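Local coordinates for protein HAT1-interacting factor 1 (Saccharomyces cerevisiae, PDB 4NQ0) that chaperones histones H3 and H4 as a homodimeric component of the nuclear HAT-B acetyltransferase complex and also binds the H2A-H2B dimer, at residues I183-Y197 against D208-P220. Sequence-based numbering, arbitrary orientation.
Sequences IEDVSQLRKSGFHIY and DLLAQALMLLGRP
The phenol oxygen of Tyr-197 joins three side chains: it donates to Asp-208 OD2 (OH–OD2 2.7 Å), nearly in line with the carboxylate C–O bond, and accepts from Gln-212 NE2 at 3.0 Å and from Arg-190 NE. Gln-212 suits its place because its amide can serve both ways. While NE2 donates to the phenol and to Asp-208 O, OE1 takes the backbone N of Arg-190 at 2.9 Å, which fixes the rotation of the amide. A water links Arg-190 NH2 to Asp-208 OD2, and two more tie the backbone at Glu-184 to Ala-211 O and Met-215 O.

Apolar contacts do the rest. Leu-209 CG sits 3.9 Å above the centre of the Tyr-197 ring, a CH-pi contact, with Ile-196 CG2 over the opposite face. With CG anti to the backbone N (chi1 165°) and a bend at chi3, flexible Met-215 sets SD 3.6 Å from Leu-189 CB and CE against Glu-184 CB. Gly-218 leaves room for Ile-183 CD1, where a CB would clash. A phenylalanine replacing Tyr-197 would probably keep the Leu-209 contact but leave Asp-208 and Gln-212 without their shared hydroxyl.

From Val-186 on, the loop belongs with helix 202-218 to predicted TPR 1. Leu-209, Gln-212 and Leu-216 of that helix also touch Phe-64 of helix 61-77, Leu-210 and Leu-214 pack on helix 229-248, and Phe-194 reaches helix 38-51.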
loop_
_atom_site.group_PDB
_atom_site.type_symbol
_atom_site.label_atom_id
_atom_site.label_comp_id
_atom_site.label_asym_id
_atom_site.label_seq_id
_atom_site.Cartn_x
_atom_site.Cartn_y
_atom_site.Cartn_z
ATOM N N ILE A 183 -8.552 -9.585 1.486
ATOM C CA ILE A 183 -9.594 -8.636 1.842
ATOM C C ILE A 183 -10.577 -9.313 2.798
ATOM O O ILE A 183 -11.295 -10.228 2.407
ATOM C CB ILE A 183 -10.323 -8.103 0.606
ATOM C CG1 ILE A 183 -9.329 -7.344 -0.282
ATOM C CG2 ILE A 183 -11.472 -7.201 1.022
ATOM C CD1 ILE A 183 -9.951 -6.719 -1.500
ATOM N N GLU A 184 -10.597 -8.859 4.048
ATOM C CA GLU A 184 -11.443 -9.472 5.072
ATOM C C GLU A 184 -12.890 -9.051 4.893
ATOM O O GLU A 184 -13.175 -8.013 4.290
ATOM C CB GLU A 184 -10.998 -9.056 6.470
ATOM C CG GLU A 184 -9.565 -9.389 6.843
ATOM C CD GLU A 184 -9.195 -8.818 8.206
ATOM O OE1 GLU A 184 -10.061 -8.841 9.111
ATOM O OE2 GLU A 184 -8.051 -8.334 8.374
ATOM N N ASP A 185 -13.797 -9.856 5.439
ATOM C CA ASP A 185 -15.207 -9.506 5.513
ATOM C C ASP A 185 -15.389 -8.328 6.447
ATOM O O ASP A 185 -14.726 -8.227 7.480
ATOM C CB ASP A 185 -16.039 -10.684 6.042
ATOM C CG ASP A 185 -17.533 -10.501 5.810
ATOM O OD1 ASP A 185 -18.081 -11.230 4.962
ATOM O OD2 ASP A 185 -18.169 -9.640 6.459
ATOM N N VAL A 186 -16.333 -7.461 6.095
ATOM C CA VAL A 186 -16.595 -6.252 6.860
ATOM C C VAL A 186 -17.114 -6.538 8.278
ATOM O O VAL A 186 -17.150 -5.639 9.122
ATOM C CB VAL A 186 -17.548 -5.315 6.100
ATOM C CG1 VAL A 186 -18.978 -5.860 6.107
ATOM C CG2 VAL A 186 -17.471 -3.919 6.684
ATOM N N SER A 187 -17.500 -7.788 8.543
ATOM C CA SER A 187 -17.855 -8.217 9.901
ATOM C C SER A 187 -16.688 -8.130 10.892
ATOM O O SER A 187 -16.912 -8.080 12.096
ATOM C CB SER A 187 -18.416 -9.646 9.891
ATOM O OG SER A 187 -17.411 -10.598 9.581
ATOM N N GLN A 188 -15.452 -8.106 10.391
ATOM C CA GLN A 188 -14.273 -8.080 11.259
ATOM C C GLN A 188 -13.726 -6.661 11.509
ATOM O O GLN A 188 -12.660 -6.494 12.100
ATOM C CB GLN A 188 -13.205 -9.026 10.703
ATOM C CG GLN A 188 -13.562 -10.506 10.954
ATOM C CD GLN A 188 -12.725 -11.485 10.161
ATOM O OE1 GLN A 188 -11.605 -11.181 9.734
ATOM N NE2 GLN A 188 -13.265 -12.672 9.955
ATOM N N LEU A 189 -14.493 -5.653 11.088
ATOM C CA LEU A 189 -14.160 -4.238 11.259
ATOM C C LEU A 189 -14.217 -3.844 12.728
ATOM O O LEU A 189 -15.172 -4.192 13.420
ATOM C CB LEU A 189 -15.187 -3.396 10.487
ATOM C CG LEU A 189 -14.968 -1.886 10.293
ATOM C CD1 LEU A 189 -13.715 -1.605 9.485
ATOM C CD2 LEU A 189 -16.183 -1.279 9.609
ATOM N N ARG A 190 -13.202 -3.134 13.214
ATOM C CA ARG A 190 -13.232 -2.615 14.588
ATOM C C ARG A 190 -14.324 -1.569 14.705
ATOM O O ARG A 190 -14.470 -0.721 13.830
ATOM C CB ARG A 190 -11.898 -2.000 14.991
ATOM C CG ARG A 190 -11.907 -1.422 16.402
ATOM C CD ARG A 190 -10.514 -1.044 16.880
ATOM N NE ARG A 190 -9.694 -2.231 17.089
ATOM C CZ ARG A 190 -9.802 -3.064 18.128
ATOM N NH1 ARG A 190 -10.689 -2.853 19.107
ATOM N NH2 ARG A 190 -9.011 -4.123 18.191
ATOM N N LYS A 191 -15.111 -1.664 15.775
ATOM C CA LYS A 191 -16.206 -0.733 16.029
ATOM C C LYS A 191 -15.883 0.231 17.172
ATOM O O LYS A 191 -16.454 1.315 17.228
ATOM C CB LYS A 191 -17.504 -1.488 16.334
ATOM C CG LYS A 191 -17.993 -2.396 15.210
ATOM C CD LYS A 191 -18.464 -1.614 13.990
ATOM C CE LYS A 191 -19.146 -2.542 12.958
ATOM N NZ LYS A 191 -19.917 -1.822 11.874
ATOM N N SER A 192 -14.972 -0.146 18.069
ATOM C CA SER A 192 -14.599 0.728 19.176
ATOM C C SER A 192 -13.222 0.395 19.729
ATOM O O SER A 192 -12.585 -0.576 19.312
ATOM C CB SER A 192 -15.667 0.666 20.288
ATOM O OG SER A 192 -15.791 -0.641 20.825
ATOM N N GLY A 193 -12.755 1.226 20.652
ATOM C CA GLY A 193 -11.435 1.053 21.257
ATOM C C GLY A 193 -10.267 1.406 20.352
ATOM O O GLY A 193 -9.187 0.828 20.477
ATOM N N PHE A 194 -10.461 2.385 19.469
ATOM C CA PHE A 194 -9.408 2.813 18.528
ATOM C C PHE A 194 -8.186 3.465 19.169
ATOM O O PHE A 194 -7.186 3.672 18.492
ATOM C CB PHE A 194 -9.975 3.741 17.449
ATOM C CG PHE A 194 -10.858 3.037 16.461
ATOM C CD1 PHE A 194 -10.328 2.505 15.297
ATOM C CD2 PHE A 194 -12.211 2.880 16.710
ATOM C CE1 PHE A 194 -11.126 1.852 14.394
ATOM C CE2 PHE A 194 -13.029 2.225 15.795
ATOM C CZ PHE A 194 -12.480 1.711 14.638
ATOM N N HIS A 195 -8.265 3.782 20.463
ATOM C CA HIS A 195 -7.107 4.248 21.212
ATOM C C HIS A 195 -6.002 3.181 21.267
ATOM O O HIS A 195 -4.852 3.498 21.541
ATOM C CB HIS A 195 -7.506 4.661 22.641
ATOM C CG HIS A 195 -7.616 3.512 23.606
ATOM N ND1 HIS A 195 -8.808 2.871 23.881
ATOM C CD2 HIS A 195 -6.673 2.888 24.355
ATOM C CE1 HIS A 195 -8.594 1.904 24.761
ATOM N NE2 HIS A 195 -7.306 1.888 25.059
ATOM N N ILE A 196 -6.368 1.921 21.032
ATOM C CA ILE A 196 -5.417 0.800 21.026
ATOM C C ILE A 196 -4.276 1.002 20.022
ATOM O O ILE A 196 -3.171 0.503 20.236
ATOM C CB ILE A 196 -6.141 -0.554 20.729
ATOM C CG1 ILE A 196 -5.230 -1.746 21.053
ATOM C CG2 ILE A 196 -6.601 -0.624 19.279
ATOM N N TYR A 197 -4.533 1.758 18.954
ATOM C CA TYR A 197 -3.542 1.965 17.889
ATOM C C TYR A 197 -2.464 3.004 18.219
ATOM O O TYR A 197 -1.544 3.223 17.424
ATOM C CB TYR A 197 -4.246 2.297 16.568
ATOM C CG TYR A 197 -5.162 1.181 16.095
ATOM C CD1 TYR A 197 -4.654 -0.074 15.796
ATOM C CD2 TYR A 197 -6.524 1.380 15.952
ATOM C CE1 TYR A 197 -5.478 -1.110 15.385
ATOM C CE2 TYR A 197 -7.360 0.355 15.530
ATOM C CZ TYR A 197 -6.832 -0.883 15.240
ATOM O OH TYR A 197 -7.636 -1.910 14.824
ATOM N N ASP A 208 -2.706 -2.984 10.644
ATOM C CA ASP A 208 -4.048 -3.454 10.987
ATOM C C ASP A 208 -5.105 -2.447 10.528
ATOM O O ASP A 208 -6.176 -2.829 10.048
ATOM C CB ASP A 208 -4.174 -3.690 12.491
ATOM C CG ASP A 208 -5.452 -4.403 12.858
ATOM O OD1 ASP A 208 -5.660 -5.535 12.374
ATOM O OD2 ASP A 208 -6.259 -3.835 13.625
ATOM N N LEU A 209 -4.796 -1.161 10.671
ATOM C CA LEU A 209 -5.683 -0.106 10.188
ATOM C C LEU A 209 -5.830 -0.158 8.674
ATOM O O LEU A 209 -6.917 0.063 8.151
ATOM C CB LEU A 209 -5.191 1.276 10.631
ATOM C CG LEU A 209 -5.472 1.599 12.108
ATOM C CD1 LEU A 209 -4.521 2.648 12.618
ATOM C CD2 LEU A 209 -6.931 2.040 12.271
ATOM N N LEU A 210 -4.739 -0.447 7.973
ATOM C CA LEU A 210 -4.800 -0.609 6.518
ATOM C C LEU A 210 -5.557 -1.877 6.106
ATOM O O LEU A 210 -6.286 -1.858 5.099
ATOM C CB LEU A 210 -3.402 -0.567 5.902
ATOM C CG LEU A 210 -2.716 0.789 5.954
ATOM C CD1 LEU A 210 -1.215 0.672 5.675
ATOM C CD2 LEU A 210 -3.377 1.764 4.969
ATOM N N ALA A 211 -5.426 -2.966 6.882
ATOM C CA ALA A 211 -6.208 -4.181 6.602
ATOM C C ALA A 211 -7.687 -3.826 6.568
ATOM O O ALA A 211 -8.436 -4.296 5.713
ATOM C CB ALA A 211 -5.937 -5.301 7.640
ATOM N N GLN A 212 -8.097 -2.957 7.483
ATOM C CA GLN A 212 -9.475 -2.490 7.517
ATOM C C GLN A 212 -9.814 -1.519 6.384
ATOM O O GLN A 212 -10.941 -1.511 5.902
ATOM C CB GLN A 212 -9.785 -1.882 8.886
ATOM C CG GLN A 212 -9.686 -2.921 10.018
ATOM C CD GLN A 212 -9.761 -2.300 11.383
ATOM O OE1 GLN A 212 -10.849 -2.031 11.883
ATOM N NE2 GLN A 212 -8.601 -2.078 12.012
ATOM N N ALA A 213 -8.864 -0.695 5.956
ATOM C CA ALA A 213 -9.075 0.106 4.735
ATOM C C ALA A 213 -9.385 -0.791 3.531
ATOM O O ALA A 213 -10.316 -0.508 2.756
ATOM C CB ALA A 213 -7.879 0.991 4.444
ATOM N N LEU A 214 -8.616 -1.871 3.396
ATOM C CA LEU A 214 -8.796 -2.835 2.314
ATOM C C LEU A 214 -10.173 -3.444 2.387
ATOM O O LEU A 214 -10.868 -3.557 1.390
ATOM C CB LEU A 214 -7.789 -3.984 2.413
ATOM C CG LEU A 214 -6.372 -3.789 1.908
ATOM C CD1 LEU A 214 -5.566 -5.039 2.250
ATOM C CD2 LEU A 214 -6.348 -3.515 0.401
ATOM N N MET A 215 -10.524 -3.884 3.586
ATOM C CA MET A 215 -11.832 -4.461 3.864
ATOM C C MET A 215 -12.934 -3.546 3.340
ATOM O O MET A 215 -13.843 -3.995 2.645
ATOM C CB MET A 215 -11.946 -4.692 5.378
ATOM C CG MET A 215 -13.315 -4.961 5.963
ATOM S SD MET A 215 -13.239 -4.792 7.775
ATOM C CE MET A 215 -11.925 -5.947 8.196
ATOM N N LEU A 216 -12.835 -2.261 3.660
ATOM C CA LEU A 216 -13.867 -1.286 3.293
ATOM C C LEU A 216 -13.881 -0.997 1.782
ATOM O O LEU A 216 -14.941 -1.024 1.146
ATOM C CB LEU A 216 -13.680 0.001 4.105
ATOM C CG LEU A 216 -13.962 -0.157 5.606
ATOM C CD1 LEU A 216 -13.394 0.991 6.435
ATOM C CD2 LEU A 216 -15.468 -0.308 5.846
ATOM N N LEU A 217 -12.706 -0.736 1.218
ATOM C CA LEU A 217 -12.563 -0.480 -0.216
ATOM C C LEU A 217 -12.977 -1.685 -1.068
ATOM O O LEU A 217 -13.596 -1.522 -2.116
ATOM C CB LEU A 217 -11.112 -0.095 -0.545
ATOM C CG LEU A 217 -10.619 1.255 -0.021
ATOM C CD1 LEU A 217 -9.099 1.340 -0.073
ATOM C CD2 LEU A 217 -11.244 2.399 -0.814
ATOM N N GLY A 218 -12.642 -2.885 -0.599
ATOM C CA GLY A 218 -12.921 -4.123 -1.327
ATOM C C GLY A 218 -14.302 -4.742 -1.117
ATOM O O GLY A 218 -14.671 -5.691 -1.813
ATOM N N ARG A 219 -15.057 -4.223 -0.150
ATOM C CA ARG A 219 -16.439 -4.648 0.086
ATOM C C ARG A 219 -17.191 -4.800 -1.245
ATOM O O ARG A 219 -17.259 -3.849 -2.028
ATOM C CB ARG A 219 -17.153 -3.618 0.963
ATOM C CG ARG A 219 -18.565 -3.993 1.402
ATOM C CD ARG A 219 -19.269 -2.786 2.018
ATOM N NE ARG A 219 -20.722 -2.969 2.146
ATOM C CZ ARG A 219 -21.630 -2.617 1.231
ATOM N NH1 ARG A 219 -22.921 -2.830 1.472
ATOM N NH2 ARG A 219 -21.266 -2.056 0.077
ATOM N N PRO A 220 -17.743 -5.998 -1.517
ATOM C CA PRO A 220 -18.553 -6.140 -2.736
ATOM C C PRO A 220 -19.781 -5.235 -2.679
ATOM O O PRO A 220 -20.443 -5.160 -1.643
ATOM C CB PRO A 220 -18.972 -7.622 -2.733
ATOM C CG PRO A 220 -18.147 -8.289 -1.658
ATOM C CD PRO A 220 -17.773 -7.216 -0.685
HETATM O O HOH W 1 -8.817 -6.758 4.732
HETATM O O HOH W 2 -14.757 -6.564 2.664
HETATM O O HOH W 3 -7.542 -5.030 16.182
#